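Local coordinates for MccB protein (Escherichia coli, PDB 6OM4) that takes part in microcin C7 biosynthesis, binding N-formylated MccA peptide and ATP and probably joining nucleotide and peptide through a phosphoramidate, as expected of an E1-like adenylating enzyme, at residues A[153-156]-A[162-165]; A[124-129]-A[237-242]; A[142-147]-A[176-181]; A[130-135]-A[158-163]. One frame throughout, in Å; residues are numbered along the deposited sequence.

Contact 1. Residues A[153-156]-A[162-165]. With POP (pyrophosphate 2-), chain G.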
loop_
_atom_site.group_PDB
_atom_site.type_symbol
_atom_site.label_atom_id
_atom_site.label_comp_id
_atom_site.label_asym_id
_atom_site.label_seq_id
_atom_site.Cartn_x
_atom_site.Cartn_y
_atom_site.Cartn_z
ATOM N N THR A 153 -1.802 3.078 26.714
ATOM C CA THR A 153 -1.091 4.052 25.840
ATOM C C THR A 153 -1.195 3.671 24.359
ATOM O O THR A 153 -1.046 4.528 23.481
ATOM C CB THR A 153 0.380 4.243 26.205
ATOM O OG1 THR A 153 1.129 3.051 25.972
ATOM C CG2 THR A 153 0.545 4.675 27.644
ATOM N N ASN A 154 -1.498 2.404 24.074
ATOM C CA ASN A 154 -1.623 1.915 22.718
ATOM C C ASN A 154 -2.832 2.518 21.981
ATOM O O ASN A 154 -2.858 2.534 20.733
ATOM C CB ASN A 154 -1.778 0.403 22.674
ATOM C CG ASN A 154 -0.528 -0.354 23.057
ATOM O OD1 ASN A 154 0.600 0.178 23.037
ATOM N ND2 ASN A 154 -0.739 -1.593 23.408
ATOM N N LEU A 155 -3.824 3.039 22.714
ATOM C CA LEU A 155 -5.105 3.435 22.106
ATOM C C LEU A 155 -4.988 4.691 21.233
ATOM O O LEU A 155 -5.848 4.937 20.348
ATOM C CB LEU A 155 -6.149 3.615 23.216
ATOM C CG LEU A 155 -6.394 2.361 24.059
ATOM C CD1 LEU A 155 -7.361 2.606 25.186
ATOM C CD2 LEU A 155 -6.884 1.234 23.170
ATOM N N THR A 156 -3.881 5.442 21.339
ATOM C CA THR A 156 -3.703 6.620 20.452
ATOM C C THR A 156 -3.617 6.244 18.960
ATOM O O THR A 156 -4.125 6.991 18.149
ATOM C CB THR A 156 -2.467 7.433 20.846
ATOM O OG1 THR A 156 -1.273 6.634 20.827
ATOM C CG2 THR A 156 -2.657 8.043 22.212
ATOM N N SER A 162 -10.000 -1.147 22.079
ATOM C CA SER A 162 -10.855 -0.300 22.961
ATOM C C SER A 162 -10.345 -0.372 24.408
ATOM O O SER A 162 -9.467 -1.211 24.757
ATOM C CB SER A 162 -12.277 -0.764 22.840
ATOM O OG SER A 162 -12.754 -0.458 21.540
ATOM N N GLU A 163 -10.902 0.489 25.274
ATOM C CA GLU A 163 -10.488 0.509 26.646
ATOM C C GLU A 163 -10.720 -0.859 27.274
ATOM O O GLU A 163 -9.920 -1.260 28.140
ATOM C CB GLU A 163 -11.235 1.567 27.466
ATOM C CG GLU A 163 -10.808 2.978 27.143
ATOM C CD GLU A 163 -11.651 4.048 27.816
ATOM O OE1 GLU A 163 -12.740 3.687 28.345
ATOM O OE2 GLU A 163 -11.255 5.234 27.778
ATOM N N ASP A 164 -11.836 -1.505 26.901
ATOM C CA ASP A 164 -12.241 -2.805 27.457
ATOM C C ASP A 164 -11.261 -3.906 27.076
ATOM O O ASP A 164 -11.343 -5.027 27.654
ATOM C CB ASP A 164 -13.608 -3.284 26.959
ATOM C CG ASP A 164 -14.648 -3.229 28.056
ATOM O OD1 ASP A 164 -14.903 -2.111 28.558
ATOM O OD2 ASP A 164 -15.139 -4.310 28.449
ATOM N N ASP A 165 -10.351 -3.599 26.141
ATOM C CA ASP A 165 -9.415 -4.604 25.619
ATOM C C ASP A 165 -8.076 -4.567 26.367
ATOM O O ASP A 165 -7.249 -5.445 26.116
ATOM C CB ASP A 165 -9.223 -4.425 24.118
ATOM C CG ASP A 165 -10.471 -4.634 23.285
ATOM O OD1 ASP A 165 -11.183 -5.617 23.544
ATOM O OD2 ASP A 165 -10.680 -3.852 22.353
HETATM P P1 POP G . 4.699 1.314 22.354
HETATM O O1 POP G . 4.084 2.702 22.180
HETATM O O2 POP G . 5.928 1.087 21.491
HETATM O O3 POP G . 4.900 0.857 23.793
HETATM O O POP G . 3.520 0.409 21.751
HETATM P P2 POP G . 3.606 -1.191 21.444
HETATM O O4 POP G . 2.832 -1.411 20.179
HETATM O O5 POP G . 5.041 -1.597 21.342
HETATM O O6 POP G . 2.874 -1.867 22.520
#
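Leu155 and Ser162 bring the backbones of 153-156 and 162-165 to their nearest approach, with 6.9 Å between the two CA atoms. Residues 153-156 belong to a 3-10 turn, and 163-165 make a second one just after Ser162, closed by a backbone bond from Asp165 N to Ser162 O. No hydrogen bond crosses between the segments; Leu155 makes the contact alone from its side. Its CG lies anti to the carbonyl carbon (chi1 -59°), and the side chain forks over the start of the second turn. CD2 rests 3.9 Å from Ser162 O, while CD1 meets Glu163 CG at 4.0 Å, the two side chains set nearly perpendicular. Leucine suits this partly exposed place because its two methyls can cover a carbonyl and a methylene at once; the extended Glu163 lends only its aliphatic part and carries its carboxylate onward at the surface. Asp165 turns back to accept Ser162 N on the anti side of OD2 (2.8 Å), bracing the turn that Leu155 covers. One residue before Leu155, Asn154 belongs to the pyrophosphate pocket. The whole contact lies in the loop between strand 141-146 and helix 170-181: Leu155 also packs on Phe161, Asn154 touches Lys170 at the start of that helix, and Asp165 forms a salt bridge with Arg176 further along it.

Contact 2. Residues A[124-129]-A[237-242]. With ND7 (5'-O-[(S)-amino(hydroxy)phosphoryl]adenosine), chain M.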
loop_
_atom_site.group_PDB
_atom_site.type_symbol
_atom_site.label_atom_id
_atom_site.label_comp_id
_atom_site.label_asym_id
_atom_site.label_seq_id
_atom_site.Cartn_x
_atom_site.Cartn_y
_atom_site.Cartn_z
ATOM N N GLY A 124 0.996 -3.845 16.313
ATOM C CA GLY A 124 0.888 -2.568 16.968
ATOM C C GLY A 124 0.293 -1.516 16.051
ATOM O O GLY A 124 -0.674 -1.791 15.306
ATOM N N GLY A 125 0.876 -0.307 16.053
ATOM C CA GLY A 125 0.259 0.812 15.326
ATOM C C GLY A 125 0.150 0.535 13.829
ATOM O O GLY A 125 -0.900 0.698 13.154
ATOM N N ILE A 126 1.288 0.181 13.242
ATOM C CA ILE A 126 1.289 -0.094 11.818
ATOM C C ILE A 126 0.431 -1.325 11.519
ATOM O O ILE A 126 -0.409 -1.320 10.590
ATOM C CB ILE A 126 2.720 -0.235 11.286
ATOM C CG1 ILE A 126 3.493 1.081 11.428
ATOM C CG2 ILE A 126 2.730 -0.802 9.876
ATOM C CD1 ILE A 126 2.968 2.255 10.667
ATOM N N GLY A 127 0.618 -2.384 12.287
ATOM C CA GLY A 127 -0.084 -3.630 12.042
ATOM C C GLY A 127 -1.597 -3.498 12.109
ATOM O O GLY A 127 -2.341 -4.102 11.318
ATOM N N ASN A 128 -2.100 -2.727 13.078
ATOM C CA ASN A 128 -3.500 -2.480 13.213
ATOM C C ASN A 128 -4.070 -1.881 11.914
ATOM O O ASN A 128 -5.073 -2.325 11.402
ATOM C CB ASN A 128 -3.814 -1.496 14.339
ATOM C CG ASN A 128 -4.165 -2.145 15.662
ATOM O OD1 ASN A 128 -5.272 -1.956 16.164
ATOM N ND2 ASN A 128 -3.224 -2.843 16.264
ATOM N N HIS A 129 -3.429 -0.833 11.419
ATOM C CA HIS A 129 -3.981 -0.080 10.332
ATOM C C HIS A 129 -3.855 -0.847 9.019
ATOM O O HIS A 129 -4.795 -0.831 8.227
ATOM C CB HIS A 129 -3.335 1.297 10.231
ATOM C CG HIS A 129 -4.085 2.308 11.033
ATOM N ND1 HIS A 129 -3.873 2.531 12.376
ATOM C CD2 HIS A 129 -5.094 3.103 10.679
ATOM C CE1 HIS A 129 -4.724 3.451 12.798
ATOM N NE2 HIS A 129 -5.487 3.810 11.783
ATOM N N ALA A 237 7.313 -0.935 7.018
ATOM C CA ALA A 237 6.757 0.402 7.173
ATOM C C ALA A 237 6.859 0.796 8.637
ATOM O O ALA A 237 6.967 -0.067 9.502
ATOM C CB ALA A 237 5.303 0.452 6.737
ATOM N N GLY A 238 6.770 2.100 8.879
ATOM C CA GLY A 238 6.805 2.612 10.211
ATOM C C GLY A 238 7.120 4.091 10.185
ATOM O O GLY A 238 6.601 4.808 9.372
ATOM N N TYR A 239 7.942 4.528 11.134
ATOM C CA TYR A 239 8.228 5.944 11.294
ATOM C C TYR A 239 9.568 6.084 12.017
ATOM O O TYR A 239 9.964 5.227 12.811
ATOM C CB TYR A 239 7.101 6.665 12.051
ATOM C CG TYR A 239 6.578 5.834 13.190
ATOM C CD1 TYR A 239 7.233 5.786 14.418
ATOM C CD2 TYR A 239 5.503 5.005 12.989
ATOM C CE1 TYR A 239 6.783 4.938 15.424
ATOM C CE2 TYR A 239 5.014 4.206 13.994
ATOM C CZ TYR A 239 5.687 4.129 15.198
ATOM O OH TYR A 239 5.154 3.293 16.144
ATOM N N VAL A 240 10.248 7.187 11.719
ATOM C CA VAL A 240 11.335 7.649 12.495
ATOM C C VAL A 240 10.837 8.938 13.151
ATOM O O VAL A 240 10.754 9.979 12.492
ATOM C CB VAL A 240 12.619 7.888 11.680
ATOM C CG1 VAL A 240 13.764 8.132 12.636
ATOM C CG2 VAL A 240 12.939 6.712 10.780
ATOM N N ASN A 241 10.405 8.808 14.411
ATOM C CA ASN A 241 9.708 9.875 15.110
ATOM C C ASN A 241 8.584 10.418 14.208
ATOM O O ASN A 241 7.617 9.692 13.862
ATOM C CB ASN A 241 10.704 10.923 15.646
ATOM C CG ASN A 241 11.530 10.427 16.817
ATOM O OD1 ASN A 241 12.624 10.942 17.113
ATOM N ND2 ASN A 241 11.012 9.452 17.517
ATOM N N ASP A 242 8.704 11.684 13.774
ATOM C CA ASP A 242 7.656 12.427 13.070
ATOM C C ASP A 242 7.670 12.217 11.542
ATOM O O ASP A 242 6.860 12.836 10.848
ATOM C CB ASP A 242 7.806 13.918 13.396
ATOM C CG ASP A 242 9.240 14.415 13.323
ATOM O OD1 ASP A 242 9.708 14.624 12.239
ATOM O OD2 ASP A 242 9.895 14.527 14.378
HETATM O O1A ND7 M . 5.379 -0.333 18.835
HETATM P PA ND7 M . 4.512 -0.376 17.609
HETATM O O2A ND7 M . 3.226 0.438 17.620
HETATM N N3A ND7 M . 5.528 0.188 16.370
HETATM O "O5'" ND7 M . 4.073 -1.844 17.202
HETATM C "C5'" ND7 M . 5.149 -2.825 17.095
HETATM C "C4'" ND7 M . 4.463 -4.200 17.305
HETATM C "C3'" ND7 M . 4.115 -4.356 18.824
HETATM O "O3'" ND7 M . 2.817 -4.760 19.030
HETATM C "C2'" ND7 M . 5.274 -5.330 19.301
HETATM O "O2'" ND7 M . 4.774 -6.246 20.351
HETATM C "C1'" ND7 M . 5.591 -6.057 18.221
HETATM O "O4'" ND7 M . 5.330 -5.094 16.944
HETATM N N9 ND7 M . 6.957 -6.477 18.086
HETATM C C4 ND7 M . 7.379 -7.746 17.826
HETATM C C5 ND7 M . 8.726 -7.716 17.755
HETATM N N7 ND7 M . 9.135 -6.442 17.954
HETATM C C8 ND7 M . 8.055 -5.708 18.136
HETATM N N3 ND7 M . 6.694 -8.897 17.661
HETATM C C2 ND7 M . 7.348 -9.991 17.413
HETATM N N1 ND7 M . 8.685 -9.997 17.354
HETATM C C6 ND7 M . 9.383 -8.903 17.504
HETATM N N6 ND7 M . 10.833 -8.937 17.436
#
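Ile126 and Gly238 lie where the start of helix 125-136 passes the end of strand 234-240, the short axes 8.8 Å apart and their directions 142° from parallel. Ile126 carries the contact. Its CG1, beside the backbone N, reaches to 3.8 Å from Gly238 CA, while CG2 faces Ala237 CB at 4.2 Å. Glycine and alanine suit the strand here, since their small size lets a branched side chain come close to the backbone. CG1 also approaches CE2 of Tyr239 obliquely; the tyrosine ring runs back toward the helix and sets OH 3.1 Å from N3A of the ligand. Gly124, at the N-cap, has its CA 3.3 Å from ligand O5', and Gly125 N gives a nearly straight bond to O2A (2.9 Å, 168°). Gly124 O takes both Asn128 N and Asn128 ND2, which ties down this first turn. A backbone amide and the helix's N-terminal end thus face the phosphoryl group, and would probably help to stabilise its negative charge, as in other Rossmann-type glycine-rich turns.

Contact 3. Residues A[142-147]-A[176-181]. With ND7 (5'-O-[(S)-amino(hydroxy)phosphoryl]adenosine), chain M.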
loop_
_atom_site.group_PDB
_atom_site.type_symbol
_atom_site.label_atom_id
_atom_site.label_comp_id
_atom_site.label_asym_id
_atom_site.label_seq_id
_atom_site.Cartn_x
_atom_site.Cartn_y
_atom_site.Cartn_z
ATOM N N ILE A 142 -5.147 -13.766 6.421
ATOM C CA ILE A 142 -4.298 -12.903 7.179
ATOM C C ILE A 142 -3.778 -13.663 8.417
ATOM O O ILE A 142 -4.555 -14.260 9.192
ATOM C CB ILE A 142 -5.033 -11.608 7.577
ATOM C CG1 ILE A 142 -5.563 -10.854 6.350
ATOM C CG2 ILE A 142 -4.124 -10.760 8.440
ATOM C CD1 ILE A 142 -6.280 -9.554 6.697
ATOM N N ILE A 143 -2.446 -13.648 8.592
ATOM C CA ILE A 143 -1.773 -14.308 9.726
ATOM C C ILE A 143 -1.183 -13.208 10.596
ATOM O O ILE A 143 -0.380 -12.425 10.113
ATOM C CB ILE A 143 -0.655 -15.263 9.281
ATOM C CG1 ILE A 143 -1.066 -16.149 8.110
ATOM C CG2 ILE A 143 -0.140 -16.058 10.483
ATOM C CD1 ILE A 143 -2.260 -16.972 8.343
ATOM N N LEU A 144 -1.641 -13.138 11.844
ATOM C CA LEU A 144 -1.216 -12.136 12.787
ATOM C C LEU A 144 -0.174 -12.714 13.750
ATOM O O LEU A 144 -0.423 -13.714 14.433
ATOM C CB LEU A 144 -2.436 -11.651 13.574
ATOM C CG LEU A 144 -3.622 -11.210 12.743
ATOM C CD1 LEU A 144 -4.830 -11.083 13.634
ATOM C CD2 LEU A 144 -3.310 -9.907 12.022
ATOM N N ILE A 145 0.963 -12.030 13.852
ATOM C CA ILE A 145 2.083 -12.453 14.716
ATOM C C ILE A 145 2.454 -11.332 15.682
ATOM O O ILE A 145 2.871 -10.232 15.285
ATOM C CB ILE A 145 3.293 -12.863 13.855
ATOM C CG1 ILE A 145 2.820 -13.761 12.704
ATOM C CG2 ILE A 145 4.389 -13.515 14.702
ATOM C CD1 ILE A 145 3.960 -14.326 11.844
ATOM N N ASP A 146 2.371 -11.661 16.967
ATOM C CA ASP A 146 2.785 -10.765 18.038
ATOM C C ASP A 146 2.763 -11.596 19.312
ATOM O O ASP A 146 2.137 -12.658 19.339
ATOM C CB ASP A 146 1.858 -9.542 18.154
ATOM C CG ASP A 146 2.535 -8.272 18.675
ATOM O OD1 ASP A 146 3.211 -8.323 19.746
ATOM O OD2 ASP A 146 2.436 -7.232 17.979
ATOM N N ASN A 147 3.379 -11.069 20.367
ATOM C CA ASN A 147 3.313 -11.723 21.655
ATOM C C ASN A 147 2.973 -10.710 22.744
ATOM O O ASN A 147 3.026 -11.053 23.908
ATOM C CB ASN A 147 4.646 -12.367 22.006
ATOM C CG ASN A 147 4.512 -13.352 23.141
ATOM O OD1 ASN A 147 3.549 -14.129 23.153
ATOM N ND2 ASN A 147 5.450 -13.316 24.081
ATOM N N ARG A 176 -10.541 -10.630 16.286
ATOM C CA ARG A 176 -11.987 -10.443 16.556
ATOM C C ARG A 176 -12.507 -9.268 15.706
ATOM O O ARG A 176 -13.528 -9.347 15.065
ATOM C CB ARG A 176 -12.213 -10.218 18.057
ATOM C CG ARG A 176 -13.624 -9.811 18.449
ATOM C CD ARG A 176 -13.703 -9.304 19.881
ATOM N NE ARG A 176 -13.376 -7.886 19.993
ATOM C CZ ARG A 176 -12.752 -7.305 21.012
ATOM N NH1 ARG A 176 -12.284 -8.018 22.030
ATOM N NH2 ARG A 176 -12.572 -5.998 21.009
ATOM N N GLU A 177 -11.741 -8.182 15.684
ATOM C CA GLU A 177 -12.180 -6.947 15.046
ATOM C C GLU A 177 -12.152 -7.055 13.510
ATOM O O GLU A 177 -12.969 -6.454 12.853
ATOM C CB GLU A 177 -11.357 -5.791 15.614
ATOM C CG GLU A 177 -11.712 -5.521 17.067
ATOM C CD GLU A 177 -13.171 -5.170 17.333
ATOM O OE1 GLU A 177 -13.780 -4.386 16.543
ATOM O OE2 GLU A 177 -13.711 -5.706 18.351
ATOM N N LEU A 178 -11.215 -7.835 12.958
ATOM C CA LEU A 178 -11.114 -8.031 11.541
ATOM C C LEU A 178 -12.327 -8.841 11.092
ATOM O O LEU A 178 -12.936 -8.544 10.095
ATOM C CB LEU A 178 -9.811 -8.754 11.160
ATOM C CG LEU A 178 -8.491 -7.975 11.290
ATOM C CD1 LEU A 178 -7.365 -8.751 10.638
ATOM C CD2 LEU A 178 -8.601 -6.588 10.682
ATOM N N LEU A 179 -12.666 -9.896 11.840
ATOM C CA LEU A 179 -13.776 -10.763 11.440
ATOM C C LEU A 179 -15.122 -10.061 11.675
ATOM O O LEU A 179 -16.110 -10.365 11.005
ATOM C CB LEU A 179 -13.674 -12.098 12.168
ATOM C CG LEU A 179 -12.512 -12.986 11.728
ATOM C CD1 LEU A 179 -12.450 -14.269 12.557
ATOM C CD2 LEU A 179 -12.598 -13.352 10.254
ATOM N N LYS A 180 -15.175 -9.070 12.570
ATOM C CA LYS A 180 -16.409 -8.297 12.686
ATOM C C LYS A 180 -16.641 -7.421 11.451
ATOM O O LYS A 180 -17.794 -7.042 11.171
ATOM C CB LYS A 180 -16.397 -7.411 13.920
ATOM C CG LYS A 180 -16.675 -8.197 15.188
ATOM C CD LYS A 180 -16.278 -7.431 16.426
ATOM C CE LYS A 180 -16.824 -6.014 16.480
ATOM N NZ LYS A 180 -16.621 -5.397 17.820
ATOM N N ARG A 181 -15.540 -7.033 10.790
ATOM C CA ARG A 181 -15.556 -6.153 9.636
ATOM C C ARG A 181 -15.690 -6.904 8.320
ATOM O O ARG A 181 -16.317 -6.360 7.398
ATOM C CB ARG A 181 -14.312 -5.265 9.643
ATOM C CG ARG A 181 -14.465 -4.160 10.668
ATOM C CD ARG A 181 -13.163 -3.489 11.030
ATOM N NE ARG A 181 -13.414 -2.399 11.974
ATOM C CZ ARG A 181 -13.656 -2.530 13.274
ATOM N NH1 ARG A 181 -13.617 -3.719 13.856
ATOM N NH2 ARG A 181 -13.921 -1.460 14.012
HETATM O O1A ND7 M . 5.379 -0.333 18.835
HETATM P PA ND7 M . 4.512 -0.376 17.609
HETATM O O2A ND7 M . 3.226 0.438 17.620
HETATM N N3A ND7 M . 5.528 0.188 16.370
HETATM O "O5'" ND7 M . 4.073 -1.844 17.202
HETATM C "C5'" ND7 M . 5.149 -2.825 17.095
HETATM C "C4'" ND7 M . 4.463 -4.200 17.305
HETATM C "C3'" ND7 M . 4.115 -4.356 18.824
HETATM O "O3'" ND7 M . 2.817 -4.760 19.030
HETATM C "C2'" ND7 M . 5.274 -5.330 19.301
HETATM O "O2'" ND7 M . 4.774 -6.246 20.351
HETATM C "C1'" ND7 M . 5.591 -6.057 18.221
HETATM O "O4'" ND7 M . 5.330 -5.094 16.944
HETATM N N9 ND7 M . 6.957 -6.477 18.086
HETATM C C4 ND7 M . 7.379 -7.746 17.826
HETATM C C5 ND7 M . 8.726 -7.716 17.755
HETATM N N7 ND7 M . 9.135 -6.442 17.954
HETATM C C8 ND7 M . 8.055 -5.708 18.136
HETATM N N3 ND7 M . 6.694 -8.897 17.661
HETATM C C2 ND7 M . 7.348 -9.991 17.413
HETATM N N1 ND7 M . 8.685 -9.997 17.354
HETATM C C6 ND7 M . 9.383 -8.903 17.504
HETATM N N6 ND7 M . 10.833 -8.937 17.436
#
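CG1 of Ile142 and CG of Leu178 both lie anti to their carbonyl carbons (chi1 -57° and -71°), and Ile142 then runs on extended to its end. It lies across Leu178 at close to 90°, with Ile142 CD1 4.2 Å from Leu178 CD1. Two residues on and on the same face of the strand, Leu144 CD2 comes to 4.4 Å from Leu178 CD1, so one leucine branch serves both. Such branched aliphatic residues suit the buried layer between sheet and helix in the beta-alpha-beta unit of strand 141-146, helix 170-181 and strand 186-191, part of the Rossmann-like ThiF fold. Asp146, near the strand's C-terminal end, holds the ribose through both oxygens: O2' donates to OD1 and O3' to OD2, each at 2.7 Å. Cys123 N and Asp148 N also bond to this carboxylate, fixing its rotation. Away from the sheet, Glu177 gathers Arg176 and Lys180 at OE2 and Arg181 NH1 at OE1 (2.8 Å).

Contact 4. Residues A[130-135]-A[158-163]. With POP (pyrophosphate 2-), chain G.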
loop_
_atom_site.group_PDB
_atom_site.type_symbol
_atom_site.label_atom_id
_atom_site.label_comp_id
_atom_site.label_asym_id
_atom_site.label_seq_id
_atom_site.Cartn_x
_atom_site.Cartn_y
_atom_site.Cartn_z
ATOM N N VAL A 130 -2.737 -1.533 8.817
ATOM C CA VAL A 130 -2.566 -2.324 7.585
ATOM C C VAL A 130 -3.572 -3.475 7.575
ATOM O O VAL A 130 -4.231 -3.707 6.548
ATOM C CB VAL A 130 -1.119 -2.863 7.458
ATOM C CG1 VAL A 130 -0.951 -3.864 6.311
ATOM C CG2 VAL A 130 -0.144 -1.728 7.313
ATOM N N SER A 131 -3.642 -4.236 8.668
ATOM C CA SER A 131 -4.517 -5.422 8.701
ATOM C C SER A 131 -5.975 -5.076 8.352
ATOM O O SER A 131 -6.622 -5.833 7.629
ATOM C CB SER A 131 -4.406 -6.188 10.011
ATOM O OG SER A 131 -5.026 -5.492 11.082
ATOM N N VAL A 132 -6.524 -3.973 8.880
ATOM C CA VAL A 132 -7.916 -3.707 8.671
ATOM C C VAL A 132 -8.139 -3.263 7.216
ATOM O O VAL A 132 -9.154 -3.582 6.625
ATOM C CB VAL A 132 -8.488 -2.709 9.695
ATOM C CG1 VAL A 132 -7.969 -1.272 9.513
ATOM C CG2 VAL A 132 -9.996 -2.773 9.650
ATOM N N ILE A 133 -7.201 -2.522 6.640
ATOM C CA ILE A 133 -7.353 -2.189 5.222
ATOM C C ILE A 133 -7.375 -3.474 4.399
ATOM O O ILE A 133 -8.202 -3.629 3.467
ATOM C CB ILE A 133 -6.219 -1.256 4.739
ATOM C CG1 ILE A 133 -6.349 0.112 5.399
ATOM C CG2 ILE A 133 -6.242 -1.163 3.230
ATOM C CD1 ILE A 133 -5.102 0.936 5.400
ATOM N N LEU A 134 -6.438 -4.384 4.672
ATOM C CA LEU A 134 -6.334 -5.577 3.848
ATOM C C LEU A 134 -7.590 -6.442 4.044
ATOM O O LEU A 134 -8.132 -6.984 3.072
ATOM C CB LEU A 134 -5.045 -6.352 4.165
ATOM C CG LEU A 134 -3.719 -5.624 3.910
ATOM C CD1 LEU A 134 -2.536 -6.588 4.109
ATOM C CD2 LEU A 134 -3.652 -5.049 2.490
ATOM N N ALA A 135 -8.066 -6.580 5.286
ATOM C CA ALA A 135 -9.231 -7.401 5.557
ATOM C C ALA A 135 -10.441 -6.832 4.813
ATOM O O ALA A 135 -11.198 -7.551 4.177
ATOM C CB ALA A 135 -9.476 -7.480 7.042
ATOM N N GLN A 158 -3.630 2.455 17.819
ATOM C CA GLN A 158 -3.918 1.045 17.564
ATOM C C GLN A 158 -5.434 0.905 17.534
ATOM O O GLN A 158 -6.062 0.552 18.516
ATOM C CB GLN A 158 -3.183 0.143 18.563
ATOM C CG GLN A 158 -1.679 0.322 18.432
ATOM C CD GLN A 158 -0.720 -0.492 19.267
ATOM O OE1 GLN A 158 -1.038 -1.558 19.770
ATOM N NE2 GLN A 158 0.469 0.059 19.476
ATOM N N VAL A 159 -5.980 1.262 16.368
ATOM C CA VAL A 159 -7.336 1.686 16.173
ATOM C C VAL A 159 -8.333 0.555 16.428
ATOM O O VAL A 159 -9.464 0.822 16.675
ATOM C CB VAL A 159 -7.501 2.294 14.764
ATOM C CG1 VAL A 159 -7.287 1.291 13.647
ATOM C CG2 VAL A 159 -8.838 2.990 14.643
ATOM N N LEU A 160 -7.896 -0.707 16.337
ATOM C CA LEU A 160 -8.833 -1.790 16.568
ATOM C C LEU A 160 -9.050 -2.109 18.047
ATOM O O LEU A 160 -10.031 -2.870 18.358
ATOM C CB LEU A 160 -8.344 -3.017 15.836
ATOM C CG LEU A 160 -8.155 -2.857 14.333
ATOM C CD1 LEU A 160 -7.594 -4.141 13.777
ATOM C CD2 LEU A 160 -9.461 -2.481 13.654
ATOM N N PHE A 161 -8.345 -1.407 18.948
ATOM C CA PHE A 161 -8.380 -1.695 20.377
ATOM C C PHE A 161 -9.257 -0.660 21.093
ATOM O O PHE A 161 -9.227 0.513 20.788
ATOM C CB PHE A 161 -6.985 -1.723 21.000
ATOM C CG PHE A 161 -6.000 -2.697 20.391
ATOM C CD1 PHE A 161 -6.440 -3.845 19.777
ATOM C CD2 PHE A 161 -4.632 -2.467 20.470
ATOM C CE1 PHE A 161 -5.534 -4.740 19.217
ATOM C CE2 PHE A 161 -3.728 -3.343 19.882
ATOM C CZ PHE A 161 -4.181 -4.481 19.274
ATOM N N SER A 162 -10.000 -1.147 22.079
ATOM C CA SER A 162 -10.855 -0.300 22.961
ATOM C C SER A 162 -10.345 -0.372 24.408
ATOM O O SER A 162 -9.467 -1.211 24.757
ATOM C CB SER A 162 -12.277 -0.764 22.840
ATOM O OG SER A 162 -12.754 -0.458 21.540
ATOM N N GLU A 163 -10.902 0.489 25.274
ATOM C CA GLU A 163 -10.488 0.509 26.646
ATOM C C GLU A 163 -10.720 -0.859 27.274
ATOM O O GLU A 163 -9.920 -1.260 28.140
ATOM C CB GLU A 163 -11.235 1.567 27.466
ATOM C CG GLU A 163 -10.808 2.978 27.143
ATOM C CD GLU A 163 -11.651 4.048 27.816
ATOM O OE1 GLU A 163 -12.740 3.687 28.345
ATOM O OE2 GLU A 163 -11.255 5.234 27.778
HETATM P P1 POP G . 4.699 1.314 22.354
HETATM O O1 POP G . 4.084 2.702 22.180
HETATM O O2 POP G . 5.928 1.087 21.491
HETATM O O3 POP G . 4.900 0.857 23.793
HETATM O O POP G . 3.520 0.409 21.751
HETATM P P2 POP G . 3.606 -1.191 21.444
HETATM O O4 POP G . 2.832 -1.411 20.179
HETATM O O5 POP G . 5.041 -1.597 21.342
HETATM O O6 POP G . 2.874 -1.867 22.520
#
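Leu160 points its forked end at helix 125-136 and divides it between two neighbouring residues on it. CD2 goes to Val132, 4.1 Å from CG2, the two side chains lying obliquely across one another; CD1 goes to Ser131, 4.0 Å from OG. In Val132 the CG2 branch stands anti to the backbone N, with CG1 tucked between N and the carbonyl carbon (chi1 70°), and Leu160 covers CG2 with CB. The beta-branched valine gives the leucine a compact apolar surface. Serine can stand beside a methyl here because its hydroxyl is turned back along the helix, where Gly127 O is its main partner and Asn128 O a second. Leu160 sits in a type I beta turn from Gln158 to Phe161, closed by a bond from Phe161 N to Gln158 O (3.0 Å), and Asn128 OD1 of the same helix takes Leu160 N. Gln158 extends to the ligand side: NE2 donates to pyrophosphate O4 at 2.9 Å and 147°, and OE1 accepts from Lys170 NZ, which also bonds to pyrophosphate. A long neutral amide suits this place, since it can donate to the anion and accept from the lysine together. The loop that follows strand 141-146 is thereby seated on the helix after the glycine-rich turn, which probably helps to place Gln158 at the nucleotide and pyrophosphate site of this ThiF-family domain.

All four contacts belong to the ThiF-family part of the protein, and each carries at least one residue of the nucleotide and pyrophosphate pocket. Contacts 3 and 4 are closest, with centres about 8 Å apart, and contacts 2 and 3 are farthest, at about 17 Å. Helix 125-136 is used by contacts 2 and 4. Contacts 2 and 3 reach the same mixed sheet, through strands 234-240 and 141-146, and both touch the adenosine phosphoramidate; contacts 1 and 4 share Ser162 and Glu163 in the loop before helix 170-181, and both touch pyrophosphate. Along the chain, contact 2 spans the other three, while 3 and 4 interleave. Sequence-distant segments thus bring the two binding sites together, consistent with nucleotidyl transfer.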